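Local coordinates for sensor protein CzcS (Pseudomonas aeruginosa, PDB 5GPO) that senses zinc through the domain given here and, as a two-component histidine kinase, probably passes the signal on by phosphotransfer to control metal detoxification and antibiotic resistance, at residues B[50-55]-B[71-76]; B[78-83]-B[95-100]; B[105-110]-B[123-128]. One frame throughout, in Å; residues are numbered along the deposited sequence. Where two conformers were deposited one is given.

In the fold
The three contacts lie on the five-stranded antiparallel sheet of a sensor domain whose strand order, 2-1-5-4-3, is consistent with a PAS-like fold. Contact 1 sets the run into helix 75-86 against strand 51-57, contact 2 packs the next turns of that helix on the outermost strand 93-98, and contact 3 pairs the two strands between. Centres of contacts 1 and 3 are about 7 Å apart, those of 2 and 3 about 8 Å. A sulfate, probably from the crystallisation liquor, bonds to Ala76 N in contact 1 and lies about 4 Å from the Trp97 side chain of contact 2. The zinc residues His39 and Asp43 lie on helix 34-47, which precedes contact 1 in the chain.

Contact 1 (B[50-55]-B[71-76]). With SO4 (sulfate ion), chain H.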
ATOM      1  N   GLY B  50      -3.939   3.571   2.286  1.00 26.32           N
ATOM      2  CA  GLY B  50      -5.001   4.458   1.844  1.00 21.63           C
ATOM      3  C   GLY B  50      -5.753   3.969   0.626  1.00 19.69           C
ATOM      4  O   GLY B  50      -6.532   4.721   0.040  1.00 22.56           O
ATOM      5  N   LEU B  51      -5.534   2.727   0.235  1.00 20.20           N
ATOM      6  CA  LEU B  51      -6.176   2.125  -0.914  1.00 20.60           C
ATOM      7  C   LEU B  51      -6.762   0.786  -0.485  1.00 15.98           C
ATOM      8  O   LEU B  51      -6.233   0.118   0.410  1.00 19.11           O
ATOM      9  CB  LEU B  51      -5.163   1.956  -2.055  1.00 18.72           C
ATOM     10  CG  LEU B  51      -4.473   3.189  -2.637  1.00 20.95           C
ATOM     11  CD1 LEU B  51      -3.193   2.759  -3.317  1.00 22.06           C
ATOM     12  CD2 LEU B  51      -5.393   3.872  -3.653  1.00 17.09           C
ATOM     13  N   HIS B  52      -7.885   0.412  -1.091  1.00 17.88           N
ATOM     14  CA  HIS B  52      -8.464  -0.891  -0.817  1.00 18.87           C
ATOM     15  C   HIS B  52      -8.921  -1.511  -2.129  1.00 19.31           C
ATOM     16  O   HIS B  52      -9.408  -0.809  -3.020  1.00 20.41           O
ATOM     17  CB  HIS B  52      -9.634  -0.793   0.166  1.00 18.28           C
ATOM     18  CG  HIS B  52     -10.149  -2.128   0.616  1.00 21.01           C
ATOM     19  ND1 HIS B  52     -11.116  -2.820  -0.077  1.00 23.15           N
ATOM     20  CD2 HIS B  52      -9.824  -2.902   1.681  1.00 24.42           C
ATOM     21  CE1 HIS B  52     -11.377  -3.960   0.542  1.00 17.98           C
ATOM     22  NE2 HIS B  52     -10.602  -4.037   1.611  1.00 25.04           N
ATOM     23  N   LEU B  53      -8.714  -2.813  -2.266  1.00 16.24           N
ATOM     24  CA  LEU B  53      -9.079  -3.490  -3.506  1.00 22.08           C
ATOM     25  C   LEU B  53      -9.949  -4.699  -3.213  1.00 21.90           C
ATOM     26  O   LEU B  53      -9.578  -5.556  -2.399  1.00 14.09           O
ATOM     27  CB  LEU B  53      -7.831  -3.898  -4.289  1.00 16.72           C
ATOM     28  CG  LEU B  53      -8.062  -4.584  -5.647  1.00 20.27           C
ATOM     29  CD1 LEU B  53      -8.928  -3.715  -6.558  1.00 17.67           C
ATOM     30  CD2 LEU B  53      -6.731  -4.898  -6.313  1.00 21.42           C
ATOM     31  N   SER B  54     -11.116  -4.750  -3.860  1.00 18.83           N
ATOM     32  CA  SER B  54     -12.050  -5.868  -3.758  0.73 18.94           C
ATOM     33  C   SER B  54     -12.249  -6.469  -5.130  1.00 21.21           C
ATOM     34  O   SER B  54     -12.562  -5.752  -6.093  1.00 23.34           O
ATOM     35  CB  SER B  54     -13.406  -5.428  -3.201  0.73 19.42           C
ATOM     36  OG  SER B  54     -13.341  -5.113  -1.832  0.73 19.11           O
ATOM     37  N   ILE B  55     -12.073  -7.781  -5.238  1.00 18.89           N
ATOM     38  CA  ILE B  55     -12.264  -8.499  -6.484  1.00 19.41           C
ATOM     39  C   ILE B  55     -13.259  -9.612  -6.225  1.00 18.51           C
ATOM     40  O   ILE B  55     -13.028 -10.455  -5.352  1.00 21.59           O
ATOM     41  CB  ILE B  55     -10.930  -9.035  -7.015  1.00 19.85           C
ATOM     42  CG1 ILE B  55     -10.059  -7.821  -7.358  1.00 20.91           C
ATOM     43  CG2 ILE B  55     -11.151  -9.953  -8.221  1.00 22.60           C
ATOM     44  CD1 ILE B  55      -8.900  -8.133  -8.187  1.00 31.06           C
ATOM     45  N   ALA B  71      -9.683   2.158   6.135  1.00 26.24           N
ATOM     46  CA  ALA B  71     -10.071   3.557   6.042  1.00 29.55           C
ATOM     47  C   ALA B  71     -10.483   3.930   4.623  1.00 33.46           C
ATOM     48  O   ALA B  71     -11.246   4.879   4.444  1.00 28.45           O
ATOM     49  CB  ALA B  71      -8.936   4.463   6.518  1.00 37.59           C
ATOM     50  N   ALA B  72     -10.023   3.190   3.617  1.00 30.23           N
ATOM     51  CA  ALA B  72     -10.425   3.445   2.242  1.00 29.86           C
ATOM     52  C   ALA B  72     -11.632   2.624   1.806  1.00 32.42           C
ATOM     53  O   ALA B  72     -12.049   2.737   0.650  1.00 34.87           O
ATOM     54  CB  ALA B  72      -9.249   3.180   1.286  1.00 24.66           C
ATOM     55  N   ALA B  73     -12.227   1.826   2.686  1.00 26.41           N
ATOM     56  CA  ALA B  73     -13.300   0.925   2.285  1.00 26.22           C
ATOM     57  C   ALA B  73     -14.618   1.313   2.944  1.00 26.29           C
ATOM     58  O   ALA B  73     -14.645   1.752   4.099  1.00 26.68           O
ATOM     59  CB  ALA B  73     -12.959  -0.523   2.641  1.00 27.48           C
ATOM     60  N   SER B  74     -15.709   1.141   2.204  1.00 29.15           N
ATOM     61  CA  SER B  74     -17.055   1.309   2.739  1.00 22.82           C
ATOM     62  C   SER B  74     -17.912   0.161   2.231  1.00 22.78           C
ATOM     63  O   SER B  74     -18.005  -0.053   1.018  1.00 27.00           O
ATOM     64  CB  SER B  74     -17.658   2.658   2.336  1.00 26.72           C
ATOM     65  OG  SER B  74     -19.076   2.653   2.496  1.00 27.96           O
ATOM     66  N   VAL B  75     -18.502  -0.603   3.158  1.00 21.75           N
ATOM     67  CA  VAL B  75     -19.424  -1.675   2.782  1.00 17.74           C
ATOM     68  C   VAL B  75     -20.554  -1.121   1.930  1.00 21.92           C
ATOM     69  O   VAL B  75     -20.911  -1.687   0.887  1.00 23.14           O
ATOM     70  CB  VAL B  75     -19.972  -2.379   4.041  1.00 25.58           C
ATOM     71  CG1 VAL B  75     -21.170  -3.252   3.684  1.00 25.68           C
ATOM     72  CG2 VAL B  75     -18.879  -3.217   4.680  1.00 26.27           C
ATOM     73  N   ALA B  76     -21.145  -0.009   2.379  1.00 25.74           N
ATOM     74  CA  ALA B  76     -22.293   0.571   1.685  1.00 26.34           C
ATOM     75  C   ALA B  76     -21.905   1.086   0.309  1.00 25.09           C
ATOM     76  O   ALA B  76     -22.637   0.890  -0.668  1.00 23.89           O
ATOM     77  CB  ALA B  76     -22.889   1.709   2.515  1.00 22.81           C
TER
HETATM   78  S   SO4 H 203     -20.192   2.182   5.732  1.00 34.50           S
HETATM   79  O1  SO4 H 203     -21.362   2.727   6.435  1.00 37.93           O
HETATM   80  O2  SO4 H 203     -19.089   2.004   6.681  1.00 34.84           O
HETATM   81  O3  SO4 H 203     -20.549   0.906   5.135  1.00 22.48           O
HETATM   82  O4  SO4 H 203     -19.793   3.158   4.710  1.00 38.60           O
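Ala73 places its methyl over one face of the His52 imidazole, where the chain, about to enter helix 75-86, passes beside the start of strand 51-57 in the sheet of the sensor domain. The evidence for a CH-pi contact is geometric: CB of Ala73 lies 4.0 Å from the centroid of the His52 ring and only 15° off the ring normal, slightly displaced toward the rim at CG. His52 presents this face with CG anti to its backbone N (chi1 -173°). Beside it the Ala72 methyl settles on the backbone, with CB of Ala72 3.4 Å from O of Gly50 and 4.1 Å from CB of His52. These few touches bury 159 Å² between the segments, so the contact is small and rests on methyl groups.

A second shell fixes the approach. The Asp69 carboxylate accepts from both segments, OD2 from the Gly50 backbone N and OD1 from that of Ala71, tying the strand entrance to the 3-10 turn. Strand 51-57 is itself held by backbone bonds from His52 to Ser125 and from Leu53 to Phe67. Beyond Ala73, Ser74 is the N-cap of the helix, its OG bonded to Ala77 N. A sulfate occupies this helix start: the Ser74 OG contact is modelled too short to be trusted, but Ala76 N donates to sulfate O3 at 3.0 Å and 161°.

Contact 2 (B[78-83]-B[95-100]); sequences NRALLA and QSWSTG
The carboxamide of Gln95 rises from the sheet to meet Ala80 and Leu81 on the adjoining turn of helix 75-86. With chi1 at 179° the Gln95 chain runs out trans from its backbone N and stays extended, which carries the amide up to the helix, while chi3 of 65° sets the rotation of the amide, with NE2 toward Ala80 and Leu81 and OE1 toward a water. NE2 of Gln95 lies against the helix, 3.4 Å from the Ala80 CB methyl and 3.9 Å from CB of Leu81. It also lies 3.3 Å from Leu81 N; since both are donors, this is proximity without a bond. The hydrogen bond of NE2 is to Ala77 O, which explains why the amide nitrogen is drawn so near that turn.

At the other end, OE1 of Gln95 accepts from the water at 3.0 Å, and the same water donates to OD1 of Asn78. The latter bond is modelled at 2.5 Å, so its length should not be pressed, but the bridge gives both amide oxygens a shared donor. The other side chain reaching from the strand is Trp97, whose indole corner meets the same alanine: CZ3 of Trp97 lies 3.5 Å from CB of Ala80, which approaches the ring obliquely.

Helix and strand run nearly antiparallel, at 158°, and the axes of the segments 78-83 and 95-98 come within 9.6 Å. Trp97 continues onto Ala76 and Ala77 of the same helix, Leu81 also packs on Leu123 and Ser107, and Gln95 and Trp97 pair by backbone with Ser107 and Leu105 of the neighbouring strand 104-113.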
ATOM      1  N   ASN B  78     -19.324   0.136  -1.635  1.00 19.89           N
ATOM      2  CA  ASN B  78     -19.059  -1.001  -2.515  1.00 15.36           C
ATOM      3  C   ASN B  78     -20.356  -1.650  -2.987  1.00 20.83           C
ATOM      4  O   ASN B  78     -20.485  -2.013  -4.163  1.00 20.85           O
ATOM      5  CB  ASN B  78     -18.175  -2.023  -1.797  1.00 18.93           C
ATOM      6  CG  ASN B  78     -16.711  -1.685  -1.890  1.00 28.65           C
ATOM      7  OD1 ASN B  78     -16.337  -0.611  -2.366  1.00 29.59           O
ATOM      8  ND2 ASN B  78     -15.862  -2.605  -1.440  1.00 29.37           N
ATOM      9  N   ARG B  79     -21.340  -1.789  -2.089  1.00 20.63           N
ATOM     10  CA  ARG B  79     -22.630  -2.345  -2.491  1.00 18.10           C
ATOM     11  C   ARG B  79     -23.275  -1.489  -3.585  1.00 18.32           C
ATOM     12  O   ARG B  79     -23.732  -2.014  -4.611  1.00 20.55           O
ATOM     13  CB  ARG B  79     -23.535  -2.469  -1.258  1.00 20.28           C
ATOM     14  CG  ARG B  79     -24.902  -3.101  -1.527  1.00 32.62           C
ATOM     15  CD  ARG B  79     -25.677  -3.379  -0.235  1.00 31.19           C
ATOM     16  NE  ARG B  79     -25.063  -4.444   0.563  1.00 43.02           N
ATOM     17  CZ  ARG B  79     -24.620  -4.294   1.811  1.00 41.41           C
ATOM     18  NH1 ARG B  79     -24.743  -3.126   2.428  1.00 34.30           N
ATOM     19  NH2 ARG B  79     -24.071  -5.321   2.449  1.00 36.39           N
ATOM     20  N   ALA B  80     -23.240  -0.159  -3.425  1.00 23.81           N
ATOM     21  CA  ALA B  80     -23.835   0.728  -4.425  1.00 21.72           C
ATOM     22  C   ALA B  80     -23.072   0.672  -5.746  1.00 24.36           C
ATOM     23  O   ALA B  80     -23.687   0.659  -6.823  1.00 23.58           O
ATOM     24  CB  ALA B  80     -23.889   2.161  -3.893  1.00 24.21           C
ATOM     25  N   LEU B  81     -21.735   0.639  -5.683  1.00 21.85           N
ATOM     26  CA  LEU B  81     -20.925   0.553  -6.895  1.00 17.88           C
ATOM     27  C   LEU B  81     -21.128  -0.779  -7.605  1.00 20.28           C
ATOM     28  O   LEU B  81     -21.273  -0.819  -8.832  1.00 25.59           O
ATOM     29  CB  LEU B  81     -19.447   0.746  -6.548  1.00 19.95           C
ATOM     30  CG  LEU B  81     -18.475   0.636  -7.717  1.00 22.80           C
ATOM     31  CD1 LEU B  81     -18.860   1.598  -8.810  1.00 22.06           C
ATOM     32  CD2 LEU B  81     -17.062   0.924  -7.225  1.00 19.89           C
ATOM     33  N   LEU B  82     -21.133  -1.883  -6.849  1.00 15.26           N
ATOM     34  CA  LEU B  82     -21.362  -3.192  -7.443  1.00 19.61           C
ATOM     35  C   LEU B  82     -22.728  -3.256  -8.108  1.00 28.11           C
ATOM     36  O   LEU B  82     -22.887  -3.909  -9.146  1.00 23.59           O
ATOM     37  CB  LEU B  82     -21.254  -4.286  -6.377  1.00 21.70           C
ATOM     38  CG  LEU B  82     -21.698  -5.681  -6.829  1.00 24.29           C
ATOM     39  CD1 LEU B  82     -20.801  -6.143  -7.981  1.00 25.49           C
ATOM     40  CD2 LEU B  82     -21.630  -6.669  -5.667  1.00 22.65           C
ATOM     41  N   ALA B  83     -23.713  -2.559  -7.540  1.00 26.23           N
ATOM     42  CA  ALA B  83     -25.045  -2.555  -8.132  1.00 25.77           C
ATOM     43  C   ALA B  83     -25.052  -1.782  -9.443  1.00 28.90           C
ATOM     44  O   ALA B  83     -25.745  -2.163 -10.393  1.00 27.02           O
ATOM     45  CB  ALA B  83     -26.055  -1.970  -7.146  1.00 27.48           C
ATOM     46  N   GLN B  95     -17.518   6.483  -8.355  1.00 24.06           N
ATOM     47  CA  GLN B  95     -18.405   6.707  -7.228  1.00 26.37           C
ATOM     48  C   GLN B  95     -17.692   7.573  -6.212  1.00 32.31           C
ATOM     49  O   GLN B  95     -16.608   7.213  -5.748  1.00 27.93           O
ATOM     50  CB  GLN B  95     -18.821   5.388  -6.596  1.00 23.25           C
ATOM     51  CG  GLN B  95     -19.722   5.568  -5.407  1.00 22.63           C
ATOM     52  CD  GLN B  95     -19.771   4.319  -4.581  1.00 24.38           C
ATOM     53  OE1 GLN B  95     -18.756   3.909  -3.996  1.00 26.14           O
ATOM     54  NE2 GLN B  95     -20.931   3.681  -4.542  1.00 28.25           N
ATOM     55  N   SER B  96     -18.286   8.713  -5.886  1.00 23.77           N
ATOM     56  CA  SER B  96     -17.896   9.444  -4.698  1.00 24.95           C
ATOM     57  C   SER B  96     -18.863   9.078  -3.584  1.00 28.31           C
ATOM     58  O   SER B  96     -20.017   8.719  -3.837  1.00 30.08           O
ATOM     59  CB  SER B  96     -17.878  10.951  -4.945  1.00 31.88           C
ATOM     60  OG  SER B  96     -17.037  11.262  -6.045  1.00 39.02           O
ATOM     61  N   TRP B  97     -18.368   9.114  -2.351  1.00 23.82           N
ATOM     62  CA  TRP B  97     -19.148   8.650  -1.214  1.00 29.75           C
ATOM     63  C   TRP B  97     -18.668   9.384   0.025  1.00 34.59           C
ATOM     64  O   TRP B  97     -17.465   9.606   0.187  1.00 35.51           O
ATOM     65  CB  TRP B  97     -19.004   7.135  -1.034  1.00 29.43           C
ATOM     66  CG  TRP B  97     -20.078   6.491  -0.204  1.00 23.63           C
ATOM     67  CD1 TRP B  97     -20.089   6.346   1.160  1.00 23.67           C
ATOM     68  CD2 TRP B  97     -21.285   5.896  -0.680  1.00 21.58           C
ATOM     69  NE1 TRP B  97     -21.232   5.694   1.553  1.00 25.89           N
ATOM     70  CE2 TRP B  97     -21.985   5.408   0.447  1.00 26.82           C
ATOM     71  CE3 TRP B  97     -21.845   5.725  -1.951  1.00 24.28           C
ATOM     72  CZ2 TRP B  97     -23.221   4.763   0.340  1.00 21.07           C
ATOM     73  CZ3 TRP B  97     -23.071   5.074  -2.060  1.00 22.38           C
ATOM     74  CH2 TRP B  97     -23.749   4.605  -0.917  1.00 24.26           C
ATOM     75  N   SER B  98     -19.591   9.777   0.890  1.00 34.03           N
ATOM     76  CA  SER B  98     -19.192  10.450   2.139  1.00 41.05           C
ATOM     77  C   SER B  98     -19.935   9.937   3.334  1.00 39.25           C
ATOM     78  O   SER B  98     -21.049   9.566   3.211  1.00 35.10           O
ATOM     79  CB  SER B  98     -19.430  11.940   2.072  1.00 44.74           C
ATOM     80  OG  SER B  98     -20.529  12.160   1.270  1.00 51.05           O
ATOM     81  N   THR B  99     -19.299   9.944   4.498  1.00 50.48           N
ATOM     82  CA  THR B  99     -19.982   9.526   5.710  1.00 46.36           C
ATOM     83  C   THR B  99     -19.358  10.086   6.968  1.00 57.36           C
ATOM     84  O   THR B  99     -19.433   9.500   8.055  1.00 67.58           O
ATOM     85  CB  THR B  99     -20.000   8.017   5.735  1.00 55.21           C
ATOM     86  OG1 THR B  99     -20.544   7.552   6.975  1.00 52.76           O
ATOM     87  CG2 THR B  99     -18.575   7.492   5.477  1.00 47.90           C
ATOM     88  N   GLY B 100     -18.728  11.246   6.823  1.00 60.13           N
ATOM     89  CA  GLY B 100     -18.080  11.907   7.941  1.00 57.09           C
ATOM     90  C   GLY B 100     -17.043  12.919   7.496  1.00 62.82           C
ATOM     91  O   GLY B 100     -17.360  14.084   7.262  1.00 66.68           O
TER
HETATM   92  O   HOH W   1     -16.877   1.656  -3.288  1.00 21.69           O

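Contact 3 (B[105-110]-B[123-128])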
ATOM      1  N   LEU B 105     -14.790   9.229   0.129  1.00 25.96           N
ATOM      2  CA  LEU B 105     -14.135   8.172  -0.630  1.00 28.79           C
ATOM      3  C   LEU B 105     -14.353   8.388  -2.116  1.00 21.71           C
ATOM      4  O   LEU B 105     -15.391   8.909  -2.536  1.00 25.90           O
ATOM      5  CB  LEU B 105     -14.682   6.787  -0.260  1.00 22.39           C
ATOM      6  CG  LEU B 105     -14.528   6.437   1.212  1.00 31.61           C
ATOM      7  CD1 LEU B 105     -15.220   5.122   1.492  1.00 35.26           C
ATOM      8  CD2 LEU B 105     -13.042   6.371   1.574  1.00 31.38           C
ATOM      9  N   LEU B 106     -13.369   7.978  -2.909  1.00 22.17           N
ATOM     10  CA  LEU B 106     -13.515   7.885  -4.355  1.00 24.06           C
ATOM     11  C   LEU B 106     -13.204   6.453  -4.764  1.00 20.27           C
ATOM     12  O   LEU B 106     -12.144   5.921  -4.425  1.00 22.47           O
ATOM     13  CB  LEU B 106     -12.606   8.871  -5.093  1.00 27.48           C
ATOM     14  CG  LEU B 106     -12.733   8.753  -6.622  1.00 29.00           C
ATOM     15  CD1 LEU B 106     -14.175   8.957  -7.091  1.00 36.70           C
ATOM     16  CD2 LEU B 106     -11.779   9.716  -7.357  1.00 25.62           C
ATOM     17  N   SER B 107     -14.163   5.816  -5.423  1.00 20.72           N
ATOM     18  CA  SER B 107     -14.003   4.458  -5.899  1.00 22.66           C
ATOM     19  C   SER B 107     -14.231   4.408  -7.406  1.00 20.75           C
ATOM     20  O   SER B 107     -14.858   5.293  -8.002  1.00 20.97           O
ATOM     21  CB  SER B 107     -14.968   3.491  -5.208  1.00 17.89           C
ATOM     22  OG  SER B 107     -14.996   3.686  -3.813  1.00 23.39           O
ATOM     23  N   ILE B 108     -13.683   3.362  -8.013  1.00 21.51           N
ATOM     24  CA  ILE B 108     -13.862   3.066  -9.427  1.00 19.50           C
ATOM     25  C   ILE B 108     -14.106   1.572  -9.532  1.00 20.60           C
ATOM     26  O   ILE B 108     -13.519   0.783  -8.775  1.00 18.11           O
ATOM     27  CB  ILE B 108     -12.643   3.530 -10.276  1.00 21.19           C
ATOM     28  CG1 ILE B 108     -12.963   3.483 -11.777  1.00 21.59           C
ATOM     29  CG2 ILE B 108     -11.384   2.734  -9.952  1.00 16.42           C
ATOM     30  CD1 ILE B 108     -11.853   4.067 -12.650  1.00 19.39           C
ATOM     31  N   GLY B 109     -15.004   1.177 -10.422  1.00 19.14           N
ATOM     32  CA  GLY B 109     -15.310  -0.223 -10.628  1.00 19.29           C
ATOM     33  C   GLY B 109     -15.334  -0.590 -12.099  1.00 21.55           C
ATOM     34  O   GLY B 109     -15.702   0.213 -12.953  1.00 21.67           O
ATOM     35  N   ALA B 110     -14.925  -1.825 -12.386  1.00 18.21           N
ATOM     36  CA  ALA B 110     -15.033  -2.322 -13.749  1.00 18.02           C
ATOM     37  C   ALA B 110     -15.093  -3.842 -13.749  1.00 20.42           C
ATOM     38  O   ALA B 110     -14.611  -4.515 -12.832  1.00 19.48           O
ATOM     39  CB  ALA B 110     -13.871  -1.830 -14.627  1.00 17.62           C
ATOM     40  N   LEU B 123     -13.376  -3.590  -7.586  1.00 17.98           N
ATOM     41  CA  LEU B 123     -13.804  -2.407  -6.848  1.00 17.15           C
ATOM     42  C   LEU B 123     -12.574  -1.795  -6.188  1.00 19.81           C
ATOM     43  O   LEU B 123     -12.051  -2.344  -5.212  1.00 18.88           O
ATOM     44  CB  LEU B 123     -14.867  -2.771  -5.811  1.00 19.01           C
ATOM     45  CG  LEU B 123     -16.105  -3.500  -6.331  1.00 18.03           C
ATOM     46  CD1 LEU B 123     -17.075  -3.869  -5.192  1.00 17.82           C
ATOM     47  CD2 LEU B 123     -16.840  -2.668  -7.354  1.00 23.19           C
ATOM     48  N   LEU B 124     -12.114  -0.660  -6.710  1.00 18.22           N
ATOM     49  CA  LEU B 124     -10.931   0.015  -6.195  1.00 18.88           C
ATOM     50  C   LEU B 124     -11.335   1.313  -5.507  1.00 17.85           C
ATOM     51  O   LEU B 124     -11.981   2.180  -6.114  1.00 18.37           O
ATOM     52  CB  LEU B 124      -9.931   0.280  -7.323  1.00 14.15           C
ATOM     53  CG  LEU B 124      -8.644   1.047  -7.012  1.00 15.51           C
ATOM     54  CD1 LEU B 124      -7.747   0.300  -6.026  1.00 17.04           C
ATOM     55  CD2 LEU B 124      -7.900   1.282  -8.339  1.00 18.59           C
ATOM     56  N   SER B 125     -10.937   1.456  -4.249  1.00 21.15           N
ATOM     57  CA  SER B 125     -11.370   2.579  -3.431  1.00 19.73           C
ATOM     58  C   SER B 125     -10.159   3.324  -2.899  1.00 23.72           C
ATOM     59  O   SER B 125      -9.103   2.735  -2.649  1.00 21.56           O
ATOM     60  CB  SER B 125     -12.255   2.117  -2.275  1.00 21.30           C
ATOM     61  OG  SER B 125     -13.495   1.623  -2.742  1.00 33.92           O
ATOM     62  N   SER B 126     -10.318   4.631  -2.735  1.00 24.62           N
ATOM     63  CA  SER B 126      -9.231   5.496  -2.311  0.54 21.71           C
ATOM     64  C   SER B 126      -9.751   6.551  -1.350  1.00 24.93           C
ATOM     65  O   SER B 126     -10.838   7.098  -1.551  1.00 27.51           O
ATOM     66  CB  SER B 126      -8.573   6.188  -3.508  0.54 26.03           C
ATOM     67  OG  SER B 126      -9.500   7.048  -4.150  0.54 24.05           O
ATOM     68  N   GLU B 127      -8.964   6.838  -0.314  1.00 25.92           N
ATOM     69  CA  GLU B 127      -9.247   7.972   0.554  1.00 31.32           C
ATOM     70  C   GLU B 127      -8.950   9.261  -0.200  1.00 34.83           C
ATOM     71  O   GLU B 127      -7.835   9.452  -0.696  1.00 44.07           O
ATOM     72  CB  GLU B 127      -8.377   7.930   1.810  1.00 38.18           C
ATOM     73  CG  GLU B 127      -8.741   6.927   2.873  1.00 44.33           C
ATOM     74  CD  GLU B 127      -8.022   7.229   4.187  1.00 48.49           C
ATOM     75  OE1 GLU B 127      -8.682   7.696   5.141  1.00 48.15           O
ATOM     76  OE2 GLU B 127      -6.787   7.039   4.252  1.00 39.08           O
ATOM     77  N   ARG B 128      -9.932  10.154  -0.273  1.00 37.92           N
ATOM     78  CA  ARG B 128      -9.728  11.458  -0.906  1.00 40.63           C
ATOM     79  C   ARG B 128      -8.978  12.411   0.021  1.00 44.07           C
ATOM     80  O   ARG B 128      -8.080  11.999   0.756  1.00 53.91           O
ATOM     81  CB  ARG B 128     -11.068  12.083  -1.315  1.00 43.22           C
ATOM     82  CG  ARG B 128     -11.754  11.398  -2.491  1.00 41.95           C
ATOM     83  CD  ARG B 128     -13.008  12.151  -2.911  1.00 44.45           C
ATOM     84  NE  ARG B 128     -12.706  13.523  -3.317  1.00 44.28           N
ATOM     85  CZ  ARG B 128     -13.622  14.419  -3.678  1.00 47.84           C
ATOM     86  NH1 ARG B 128     -14.907  14.096  -3.684  1.00 48.35           N
ATOM     87  NH2 ARG B 128     -13.254  15.642  -4.036  1.00 53.89           N
TER
HETATM   88  O   HOH W   2     -16.316  12.068  -1.656  1.00 33.51           O
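Leu106 turns its flat carbonyl to Ser126, which supplies donors on both faces of that plane. The backbone N of Ser126 reaches O of Leu106 at 2.8 Å, tilted 22° from the carbonyl plane. Its OG comes from the opposite face to the same oxygen at 2.9 Å, a position that needs OG between the backbone N and the carbonyl carbon (chi1 64°). Ser126 was modelled in two conformers, so this hydroxyl bond is the less certain of the two. In return, Leu106 N donates to O of Ser126 at 3.0 Å.

The other flat group, the guanidinium of Arg128, stands off the strand end. Its aliphatic stem does the touching, CG of Arg128 lying 3.7 Å from CB of Leu106, whereas NH2 makes a salt bridge to Glu9 of the second subunit. NH1 donates to a water that is only weakly bonded to Leu105 O.

The two segments belong to the beta hairpin of strands 104-113 and 119-127, antiparallel with 161° between their directions; 119-127 is the middle strand of the sheet, and 104-113 lies between it and the edge strand 93-98. Leu106–Ser126 and Ile108–Leu124 are hydrogen-bonded pairs; in the second, Ile108 N meets O of Leu124 at 2.8 Å and Leu124 N returns the bond. On the sheet face carrying Leu106 and Ser126, the side chains of Ile108 and Leu124 cross obliquely, CG2 of Ile108 touching CB of Leu124 at 3.9 Å, and Ile108 packs on Leu17 of the second subunit.

Ser107 and Ser125 form the non-hydrogen-bonded pair between them, on the face that looks to helix 75-86. Each hydroxyl lies beside its own backbone N, and Ser125 OG donates to OG of Ser107 at 2.8 Å. Nearby, Leu123 packs on Leu85 and Ser125 on Asn78, both of that helix.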